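Local structure of 2-Keto-3-deoxy-(6-phospho-)gluconate aldolase (Thermoproteus tenax, 2R91) at residues His24-Asp34 with Ala198-Arg209; Leu226-Ala234 with Leu273-Leu284. The protein is an aldolase of the dihydrodipicolinate synthetase family whose chain folds into a TIM barrel of eight parallel strands. One frame throughout, in Å; residues are numbered along the deposited sequence.

How the interactions relate
Interaction 2 lies farther from the centre of the chain than interaction 1: their centres are about 20 Å and about 13 Å from it, and about 17 Å from each other. Interaction 1 joins helix 18-30 to helix 202-213; interaction 2 sets the next helix in the chain, 217-237, against the C-terminal helices. The two touch through packing side chains. Leu205 CD2 is 4.0 Å from Leu227 CD2, so helix 202-213 faces helix 18-30 in one contact while packing on helix 217-237. Two residues just before helix 202-213 add to this: Leu201 CD1 lies 3.7 Å from Ile230 CD1, and Tyr200 OH packs against Val231 CG2 at 3.5 Å.

Interaction 1: His24-Asp34 with Ala198-Arg209; sequences HVKNITSKGVD and ANYLPELLAGIR
Lys31 and Gly32, just past the end of helix 18-30, approach the first turns of helix 202-213, with CA atoms 5.6 Å apart for Lys31 and Glu203 and 5.9 Å for Gly32 and Ala206. Gly32 has a positive phi of 119°, where a CB would jam against the preceding carbonyl O; it would also fit tightly against Ala206. Pro202 fills the middle: its CG rests 3.7 Å from Lys31 CB, and its CB meets Val33 CG2, which also touches Ala198 CB. Ile28 CG2 packs over the backbone carbonyls of Ala198 and Asn199, whose oxygens are buried without a polar partner.

At one end, His24 NE2 donates to Asn199 OD1 over 2.9 Å in a nearly straight bond (176°). The bond uses a lone pair in the carbonyl plane, and the ring and amide are almost coplanar, 9° apart. Further bonds fix both groups: His24 ND1 pairs with Tyr253 OH, while Asn199 OD1 also accepts from Ile8 N and ND2 binds the carbonyls of Pro6 and Ser196. At the other end, the Arg209 chain bends to bring NH1 into a salt bridge of 2.9 Å with the syn lone pair of Asp34 OD2. Met1 O and Ile3 N, respectively, are second partners of that NH1 and OD2. Lys31, extended beside Glu203, makes only a long salt bridge, NZ to OE2 at 3.7 Å; Gln251 is the stronger polar partner of both.

The contact lies at the closure of the TIM barrel, where the helices following the first and eighth strands are neighbours. Ala5 of strand 2-6 touches Ile28, Val33 and Ala198, and helix 239-251 packs on His24 through Val247 and on Pro202 through Gln251.

Interaction 2: Leu226-Ala234 with Leu273-Leu284; sequences LLDEIVESA and LRAAVAKAKSQL
The carboxylate of Glu229 and the amide of Gln283 approach a common water, which donates to Glu229 OE1 at 2.7 Å; its link to Gln283 NE2 is doubtful, because the distance is very short and the side chain poorly ordered. On the other side of the amide plane from this water sits Leu226 CD1, a placement that shares the same doubt. The carboxylate also passes Ala280, OE1 lying 4.3 Å from CB.

The helix axes of 226-234 and 278-282 run nearly antiparallel, at 158° and 9.8 Å. Between them, Ala280 CB sits 3.7 Å from Ile230 CG1 and 4.0 Å from Leu226 CD1. With its CG1 beside the backbone N (chi1 -71°), Ile230 turns that branch to Ala280 and leaves CG2 to meet Val277 CG1 at 4.1 Å. Farther along, Leu273 CD1 reaches Ala234 CA at 3.9 Å.

A second water ties the backbones together: it donates to Glu229 O and to Ala276 O, 2.9 Å away, and hydrogen-bonds Ser233 OG. It thus satisfies a carbonyl near the interruption between helices 267-276 and 278-282.

Helix 239-251 packs against Ile230 and Ala234 through Phe250, Tyr239 and Ala242, helix 202-213 lies against Leu227, and Glu232 forms a salt bridge to Arg167 of a second subunit.

Interaction 1: His24-Asp34 with Ala198-Arg209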
loop_
_atom_site.group_PDB
_atom_site.type_symbol
_atom_site.label_atom_id
_atom_site.label_comp_id
_atom_site.label_asym_id
_atom_site.label_seq_id
_atom_site.Cartn_x
_atom_site.Cartn_y
_atom_site.Cartn_z
ATOM N N HIS A 24 -1.195 -19.099 33.694
ATOM C CA HIS A 24 -0.816 -19.147 32.253
ATOM C C HIS A 24 0.684 -18.923 32.083
ATOM O O HIS A 24 1.365 -19.700 31.450
ATOM C CB HIS A 24 -1.608 -18.086 31.471
ATOM C CG HIS A 24 -1.246 -18.013 30.006
ATOM N ND1 HIS A 24 -1.346 -19.103 29.165
ATOM C CD2 HIS A 24 -0.808 -16.982 29.239
ATOM C CE1 HIS A 24 -0.969 -18.745 27.940
ATOM N NE2 HIS A 24 -0.641 -17.467 27.959
ATOM N N VAL A 25 1.231 -17.872 32.684
ATOM C CA VAL A 25 2.667 -17.631 32.569
ATOM C C VAL A 25 3.525 -18.804 33.081
ATOM O O VAL A 25 4.524 -19.197 32.463
ATOM C CB VAL A 25 3.078 -16.334 33.270
ATOM C CG1 VAL A 25 4.593 -16.301 33.455
ATOM C CG2 VAL A 25 2.587 -15.093 32.472
ATOM N N LYS A 26 3.134 -19.371 34.216
ATOM C CA LYS A 26 3.910 -20.453 34.796
ATOM C C LYS A 26 3.829 -21.718 33.928
ATOM O O LYS A 26 4.812 -22.446 33.792
ATOM C CB LYS A 26 3.445 -20.715 36.232
ATOM C CG LYS A 26 3.833 -19.548 37.185
ATOM C CD LYS A 26 3.022 -19.611 38.508
ATOM C CE LYS A 26 3.135 -18.307 39.316
ATOM N NZ LYS A 26 2.114 -18.285 40.426
ATOM N N ASN A 27 2.662 -21.972 33.342
ATOM C CA ASN A 27 2.552 -23.072 32.373
ATOM C C ASN A 27 3.470 -22.880 31.162
ATOM O O ASN A 27 4.305 -23.736 30.832
ATOM C CB ASN A 27 1.110 -23.248 31.891
ATOM C CG ASN A 27 0.988 -24.343 30.834
ATOM O OD1 ASN A 27 1.304 -25.498 31.108
ATOM N ND2 ASN A 27 0.573 -23.979 29.615
ATOM N N ILE A 28 3.355 -21.744 30.487
ATOM C CA ILE A 28 4.121 -21.629 29.241
ATOM C C ILE A 28 5.627 -21.558 29.488
ATOM O O ILE A 28 6.419 -22.042 28.689
ATOM C CB ILE A 28 3.584 -20.486 28.325
ATOM C CG1 ILE A 28 3.960 -19.097 28.886
ATOM C CG2 ILE A 28 2.061 -20.644 28.149
ATOM C CD1 ILE A 28 3.288 -17.895 28.115
ATOM N N THR A 29 6.058 -20.970 30.599
ATOM C CA THR A 29 7.499 -20.958 30.867
ATOM C C THR A 29 7.985 -22.382 31.232
ATOM O O THR A 29 9.141 -22.715 31.012
ATOM C CB THR A 29 7.910 -19.937 31.975
ATOM O OG1 THR A 29 7.149 -20.206 33.143
ATOM C CG2 THR A 29 7.619 -18.486 31.533
ATOM N N SER A 30 7.105 -23.226 31.760
ATOM C CA SER A 30 7.477 -24.622 31.980
ATOM C C SER A 30 7.651 -25.417 30.669
ATOM O O SER A 30 8.299 -26.473 30.642
ATOM C CB SER A 30 6.477 -25.333 32.880
ATOM O OG SER A 30 5.342 -25.772 32.144
ATOM N N LYS A 31 7.059 -24.905 29.590
ATOM C CA LYS A 31 7.026 -25.598 28.314
ATOM C C LYS A 31 7.960 -24.996 27.287
ATOM O O LYS A 31 7.840 -25.297 26.101
ATOM C CB LYS A 31 5.596 -25.652 27.779
ATOM C CG LYS A 31 4.715 -26.575 28.602
ATOM C CD LYS A 31 3.384 -26.846 27.961
ATOM C CE LYS A 31 2.529 -27.685 28.865
ATOM N NZ LYS A 31 1.270 -28.086 28.199
ATOM N N GLY A 32 8.894 -24.155 27.727
ATOM C CA GLY A 32 9.923 -23.644 26.822
ATOM C C GLY A 32 10.014 -22.135 26.583
ATOM O O GLY A 32 10.931 -21.662 25.902
ATOM N N VAL A 33 9.057 -21.372 27.092
ATOM C CA VAL A 33 9.153 -19.913 26.968
ATOM C C VAL A 33 10.276 -19.426 27.901
ATOM O O VAL A 33 10.258 -19.716 29.104
ATOM C CB VAL A 33 7.824 -19.193 27.294
ATOM C CG1 VAL A 33 8.015 -17.660 27.272
ATOM C CG2 VAL A 33 6.716 -19.628 26.298
ATOM N N ASP A 34 11.228 -18.707 27.326
ATOM C CA ASP A 34 12.396 -18.193 28.040
ATOM C C ASP A 34 12.135 -16.831 28.695
ATOM O O ASP A 34 12.676 -16.543 29.775
ATOM C CB ASP A 34 13.579 -18.060 27.087
ATOM C CG ASP A 34 14.013 -19.412 26.499
ATOM O OD1 ASP A 34 14.348 -20.312 27.307
ATOM O OD2 ASP A 34 13.985 -19.585 25.245
ATOM N N ALA A 198 3.449 -18.677 21.129
ATOM C CA ALA A 198 4.033 -19.130 22.403
ATOM C C ALA A 198 2.995 -19.140 23.528
ATOM O O ALA A 198 3.199 -19.792 24.546
ATOM C CB ALA A 198 5.264 -18.310 22.792
ATOM N N ASN A 199 1.890 -18.424 23.350
ATOM C CA ASN A 199 0.799 -18.524 24.313
ATOM C C ASN A 199 0.124 -19.884 24.326
ATOM O O ASN A 199 -0.187 -20.407 25.385
ATOM C CB ASN A 199 -0.277 -17.464 24.066
ATOM C CG ASN A 199 0.174 -16.098 24.498
ATOM O OD1 ASN A 199 0.195 -15.804 25.696
ATOM N ND2 ASN A 199 0.596 -15.278 23.538
ATOM N N TYR A 200 -0.176 -20.417 23.136
ATOM C CA TYR A 200 -1.019 -21.619 23.058
ATOM C C TYR A 200 -0.273 -22.889 22.694
ATOM O O TYR A 200 -0.738 -23.967 23.033
ATOM C CB TYR A 200 -2.225 -21.406 22.130
ATOM C CG TYR A 200 -1.925 -20.802 20.754
ATOM C CD1 TYR A 200 -1.615 -21.614 19.662
ATOM C CD2 TYR A 200 -2.044 -19.424 20.535
ATOM C CE1 TYR A 200 -1.378 -21.049 18.386
ATOM C CE2 TYR A 200 -1.815 -18.857 19.286
ATOM C CZ TYR A 200 -1.497 -19.684 18.208
ATOM O OH TYR A 200 -1.266 -19.122 16.969
ATOM N N LEU A 201 0.865 -22.769 22.010
ATOM C CA LEU A 201 1.666 -23.938 21.624
ATOM C C LEU A 201 3.157 -23.734 21.813
ATOM O O LEU A 201 3.953 -23.926 20.879
ATOM C CB LEU A 201 1.359 -24.379 20.154
ATOM C CG LEU A 201 0.056 -25.151 20.032
ATOM C CD1 LEU A 201 -0.441 -25.210 18.561
ATOM C CD2 LEU A 201 0.230 -26.561 20.639
ATOM N N PRO A 202 3.571 -23.372 23.051
ATOM C CA PRO A 202 4.998 -23.183 23.304
ATOM C C PRO A 202 5.779 -24.461 22.987
ATOM O O PRO A 202 6.916 -24.379 22.549
ATOM C CB PRO A 202 5.047 -22.891 24.839
ATOM C CG PRO A 202 3.749 -23.446 25.395
ATOM C CD PRO A 202 2.754 -23.136 24.259
ATOM N N GLU A 203 5.180 -25.625 23.238
ATOM C CA GLU A 203 5.894 -26.887 23.006
ATOM C C GLU A 203 6.147 -27.107 21.515
ATOM O O GLU A 203 7.106 -27.745 21.151
ATOM C CB GLU A 203 5.170 -28.085 23.625
ATOM C CG GLU A 203 3.728 -28.353 23.143
ATOM C CD GLU A 203 2.647 -27.565 23.929
ATOM O OE1 GLU A 203 2.680 -26.344 23.946
ATOM O OE2 GLU A 203 1.754 -28.182 24.543
ATOM N N LEU A 204 5.277 -26.568 20.661
ATOM C CA LEU A 204 5.513 -26.598 19.206
ATOM C C LEU A 204 6.689 -25.711 18.810
ATOM O O LEU A 204 7.539 -26.097 17.985
ATOM C CB LEU A 204 4.237 -26.218 18.437
ATOM C CG LEU A 204 4.177 -26.422 16.894
ATOM C CD1 LEU A 204 2.768 -26.296 16.361
ATOM C CD2 LEU A 204 5.009 -25.401 16.172
ATOM N N LEU A 205 6.772 -24.508 19.387
ATOM C CA LEU A 205 7.872 -23.607 19.058
ATOM C C LEU A 205 9.192 -24.219 19.516
ATOM O O LEU A 205 10.203 -24.094 18.846
ATOM C CB LEU A 205 7.681 -22.217 19.715
ATOM C CG LEU A 205 6.391 -21.444 19.395
ATOM C CD1 LEU A 205 6.576 -19.969 19.835
ATOM C CD2 LEU A 205 6.033 -21.519 17.897
ATOM N N ALA A 206 9.176 -24.841 20.692
ATOM C CA ALA A 206 10.378 -25.507 21.229
ATOM C C ALA A 206 10.745 -26.680 20.319
ATOM O O ALA A 206 11.913 -26.911 20.061
ATOM C CB ALA A 206 10.128 -25.991 22.678
ATOM N N GLY A 207 9.743 -27.406 19.840
ATOM C CA GLY A 207 9.980 -28.482 18.856
ATOM C C GLY A 207 10.637 -27.957 17.587
ATOM O O GLY A 207 11.587 -28.559 17.073
ATOM N N ILE A 208 10.169 -26.814 17.089
ATOM C CA ILE A 208 10.824 -26.207 15.918
ATOM C C ILE A 208 12.268 -25.845 16.211
ATOM O O ILE A 208 13.167 -26.131 15.415
ATOM C CB ILE A 208 10.060 -24.956 15.422
ATOM C CG1 ILE A 208 8.661 -25.364 14.939
ATOM C CG2 ILE A 208 10.875 -24.226 14.327
ATOM C CD1 ILE A 208 7.794 -24.176 14.443
ATOM N N ARG A 209 12.504 -25.176 17.342
ATOM C CA ARG A 209 13.866 -24.772 17.714
ATOM C C ARG A 209 14.808 -25.995 17.837
ATOM O O ARG A 209 15.952 -25.967 17.356
ATOM C CB ARG A 209 13.850 -24.016 19.071
ATOM C CG ARG A 209 15.202 -23.385 19.403
ATOM C CD ARG A 209 15.168 -22.552 20.718
ATOM N NE ARG A 209 14.746 -23.390 21.843
ATOM C CZ ARG A 209 14.437 -22.930 23.056
ATOM N NH1 ARG A 209 14.477 -21.623 23.303
ATOM N NH2 ARG A 209 14.030 -23.781 23.992
#

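Interaction 2: Leu226-Ala234 with Leu273-Leu284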
loop_
_atom_site.group_PDB
_atom_site.type_symbol
_atom_site.label_atom_id
_atom_site.label_comp_id
_atom_site.label_asym_id
_atom_site.label_seq_id
_atom_site.Cartn_x
_atom_site.Cartn_y
_atom_site.Cartn_z
ATOM N N LEU A 226 2.145 -26.809 10.110
ATOM C CA LEU A 226 1.041 -27.139 11.011
ATOM C C LEU A 226 0.581 -25.910 11.809
ATOM O O LEU A 226 -0.610 -25.654 11.955
ATOM C CB LEU A 226 1.484 -28.231 11.975
ATOM C CG LEU A 226 0.354 -29.024 12.591
ATOM C CD1 LEU A 226 -0.380 -29.888 11.456
ATOM C CD2 LEU A 226 0.899 -29.900 13.697
ATOM N N LEU A 227 1.543 -25.166 12.337
ATOM C CA LEU A 227 1.252 -23.891 13.021
ATOM C C LEU A 227 0.537 -22.890 12.108
ATOM O O LEU A 227 -0.456 -22.260 12.517
ATOM C CB LEU A 227 2.559 -23.264 13.536
ATOM C CG LEU A 227 2.412 -21.856 14.184
ATOM C CD1 LEU A 227 1.388 -21.888 15.345
ATOM C CD2 LEU A 227 3.767 -21.307 14.647
ATOM N N ASP A 228 1.034 -22.733 10.873
ATOM C CA ASP A 228 0.391 -21.842 9.886
ATOM C C ASP A 228 -1.099 -22.158 9.678
ATOM O O ASP A 228 -1.933 -21.256 9.596
ATOM C CB ASP A 228 1.145 -21.894 8.542
ATOM C CG ASP A 228 2.557 -21.368 8.654
ATOM O OD1 ASP A 228 2.826 -20.581 9.601
ATOM O OD2 ASP A 228 3.389 -21.706 7.782
ATOM N N GLU A 229 -1.440 -23.447 9.618
ATOM C CA GLU A 229 -2.831 -23.857 9.418
ATOM C C GLU A 229 -3.685 -23.421 10.592
ATOM O O GLU A 229 -4.827 -23.020 10.429
ATOM C CB GLU A 229 -2.927 -25.371 9.334
ATOM C CG GLU A 229 -2.263 -25.970 8.097
ATOM C CD GLU A 229 -2.329 -27.515 8.078
ATOM O OE1 GLU A 229 -3.165 -28.123 8.835
ATOM O OE2 GLU A 229 -1.536 -28.101 7.295
ATOM N N ILE A 230 -3.115 -23.523 11.787
ATOM C CA ILE A 230 -3.840 -23.137 13.013
ATOM C C ILE A 230 -4.034 -21.628 13.041
ATOM O O ILE A 230 -5.135 -21.141 13.257
ATOM C CB ILE A 230 -3.084 -23.652 14.274
ATOM C CG1 ILE A 230 -3.198 -25.188 14.372
ATOM C CG2 ILE A 230 -3.651 -22.980 15.558
ATOM C CD1 ILE A 230 -2.145 -25.850 15.307
ATOM N N VAL A 231 -2.960 -20.882 12.812
ATOM C CA VAL A 231 -3.051 -19.420 12.676
ATOM C C VAL A 231 -4.096 -18.951 11.627
ATOM O O VAL A 231 -4.917 -18.036 11.883
ATOM C CB VAL A 231 -1.667 -18.836 12.333
ATOM C CG1 VAL A 231 -1.737 -17.333 12.024
ATOM C CG2 VAL A 231 -0.687 -19.110 13.508
ATOM N N GLU A 232 -4.061 -19.588 10.459
ATOM C CA GLU A 232 -5.006 -19.303 9.389
ATOM C C GLU A 232 -6.459 -19.467 9.834
ATOM O O GLU A 232 -7.276 -18.601 9.561
ATOM C CB GLU A 232 -4.676 -20.172 8.153
ATOM C CG GLU A 232 -3.543 -19.576 7.337
ATOM C CD GLU A 232 -2.815 -20.580 6.438
ATOM O OE1 GLU A 232 -3.382 -21.649 6.121
ATOM O OE2 GLU A 232 -1.650 -20.268 6.062
ATOM N N SER A 233 -6.788 -20.556 10.523
ATOM C CA SER A 233 -8.163 -20.721 11.009
ATOM C C SER A 233 -8.538 -19.613 12.009
ATOM O O SER A 233 -9.652 -19.068 11.953
ATOM C CB SER A 233 -8.377 -22.080 11.677
ATOM O OG SER A 233 -8.203 -23.141 10.748
ATOM N N ALA A 234 -7.603 -19.286 12.899
ATOM C CA ALA A 234 -7.837 -18.274 13.944
ATOM C C ALA A 234 -8.029 -16.877 13.362
ATOM O O ALA A 234 -8.857 -16.116 13.813
ATOM C CB ALA A 234 -6.676 -18.285 14.953
ATOM N N LEU A 273 -13.977 -22.655 16.019
ATOM C CA LEU A 273 -12.522 -22.745 16.085
ATOM C C LEU A 273 -12.045 -24.072 16.623
ATOM O O LEU A 273 -11.065 -24.614 16.131
ATOM C CB LEU A 273 -11.956 -21.595 16.965
ATOM C CG LEU A 273 -10.439 -21.453 17.021
ATOM C CD1 LEU A 273 -9.859 -21.143 15.626
ATOM C CD2 LEU A 273 -10.069 -20.357 18.095
ATOM N N ARG A 274 -12.717 -24.598 17.643
ATOM C CA ARG A 274 -12.316 -25.880 18.223
ATOM C C ARG A 274 -12.334 -26.973 17.147
ATOM O O ARG A 274 -11.414 -27.779 17.065
ATOM C CB ARG A 274 -13.232 -26.302 19.370
ATOM C CG ARG A 274 -13.171 -25.429 20.629
ATOM C CD ARG A 274 -14.425 -25.697 21.508
ATOM N NE ARG A 274 -14.598 -24.702 22.568
ATOM C CZ ARG A 274 -15.771 -24.349 23.092
ATOM N NH1 ARG A 274 -16.910 -24.881 22.625
ATOM N NH2 ARG A 274 -15.803 -23.440 24.083
ATOM N N ALA A 275 -13.362 -26.965 16.307
ATOM C CA ALA A 275 -13.466 -27.958 15.222
ATOM C C ALA A 275 -12.431 -27.676 14.127
ATOM O O ALA A 275 -11.831 -28.592 13.541
ATOM C CB ALA A 275 -14.879 -27.938 14.631
ATOM N N ALA A 276 -12.211 -26.396 13.854
ATOM C CA ALA A 276 -11.251 -25.991 12.824
ATOM C C ALA A 276 -9.830 -26.466 13.089
ATOM O O ALA A 276 -9.082 -26.744 12.148
ATOM C CB ALA A 276 -11.275 -24.498 12.631
ATOM N N VAL A 277 -9.438 -26.582 14.354
ATOM C CA VAL A 277 -8.048 -26.950 14.638
ATOM C C VAL A 277 -7.918 -28.398 15.144
ATOM O O VAL A 277 -6.824 -28.839 15.486
ATOM C CB VAL A 277 -7.382 -25.971 15.668
ATOM C CG1 VAL A 277 -7.461 -24.511 15.170
ATOM C CG2 VAL A 277 -8.009 -26.130 17.084
ATOM N N ALA A 278 -9.035 -29.118 15.223
ATOM C CA ALA A 278 -9.026 -30.457 15.812
ATOM C C ALA A 278 -8.084 -31.423 15.067
ATOM O O ALA A 278 -7.372 -32.207 15.685
ATOM C CB ALA A 278 -10.443 -31.014 15.885
ATOM N N LYS A 279 -8.080 -31.347 13.749
ATOM C CA LYS A 279 -7.208 -32.166 12.928
ATOM C C LYS A 279 -5.727 -31.837 13.185
ATOM O O LYS A 279 -4.943 -32.729 13.554
ATOM C CB LYS A 279 -7.576 -31.977 11.462
ATOM C CG LYS A 279 -6.508 -32.384 10.474
ATOM C CD LYS A 279 -6.417 -33.865 10.304
ATOM C CE LYS A 279 -5.804 -34.169 8.942
ATOM N NZ LYS A 279 -5.407 -35.596 8.839
ATOM N N ALA A 280 -5.347 -30.564 13.019
ATOM C CA ALA A 280 -3.965 -30.157 13.290
ATOM C C ALA A 280 -3.547 -30.577 14.686
ATOM O O ALA A 280 -2.417 -30.998 14.907
ATOM C CB ALA A 280 -3.781 -28.645 13.105
ATOM N N LYS A 281 -4.470 -30.484 15.630
ATOM C CA LYS A 281 -4.185 -30.863 17.000
ATOM C C LYS A 281 -3.802 -32.337 17.128
ATOM O O LYS A 281 -2.835 -32.682 17.826
ATOM C CB LYS A 281 -5.387 -30.586 17.888
ATOM C CG LYS A 281 -5.126 -30.903 19.321
ATOM C CD LYS A 281 -6.172 -30.298 20.224
ATOM C CE LYS A 281 -6.014 -30.819 21.642
ATOM N NZ LYS A 281 -7.244 -30.571 22.476
ATOM N N SER A 282 -4.578 -33.207 16.473
ATOM C CA SER A 282 -4.340 -34.648 16.540
ATOM C C SER A 282 -2.982 -35.012 15.931
ATOM O O SER A 282 -2.323 -35.938 16.395
ATOM C CB SER A 282 -5.477 -35.422 15.865
ATOM O OG SER A 282 -5.438 -35.278 14.454
ATOM N N GLN A 283 -2.561 -34.257 14.920
ATOM C CA GLN A 283 -1.271 -34.470 14.253
ATOM C C GLN A 283 -0.053 -34.088 15.100
ATOM O O GLN A 283 1.089 -34.201 14.627
ATOM C CB GLN A 283 -1.210 -33.696 12.932
ATOM C CG GLN A 283 -2.042 -34.270 11.797
ATOM C CD GLN A 283 -2.073 -33.348 10.578
ATOM O OE1 GLN A 283 -1.782 -33.771 9.450
ATOM N NE2 GLN A 283 -2.426 -32.079 10.799
ATOM N N LEU A 284 -0.282 -33.643 16.335
ATOM C CA LEU A 284 0.800 -33.083 17.145
ATOM C C LEU A 284 1.472 -34.082 18.084
ATOM O O LEU A 284 0.850 -34.581 19.031
ATOM C CB LEU A 284 0.331 -31.840 17.912
ATOM C CG LEU A 284 0.383 -30.552 17.092
ATOM C CD1 LEU A 284 -0.149 -29.376 17.877
ATOM C CD2 LEU A 284 1.807 -30.296 16.639
HETATM O O HOH W 1 -6.624 -25.300 11.442
HETATM O O HOH W 2 -3.831 -30.755 9.156
#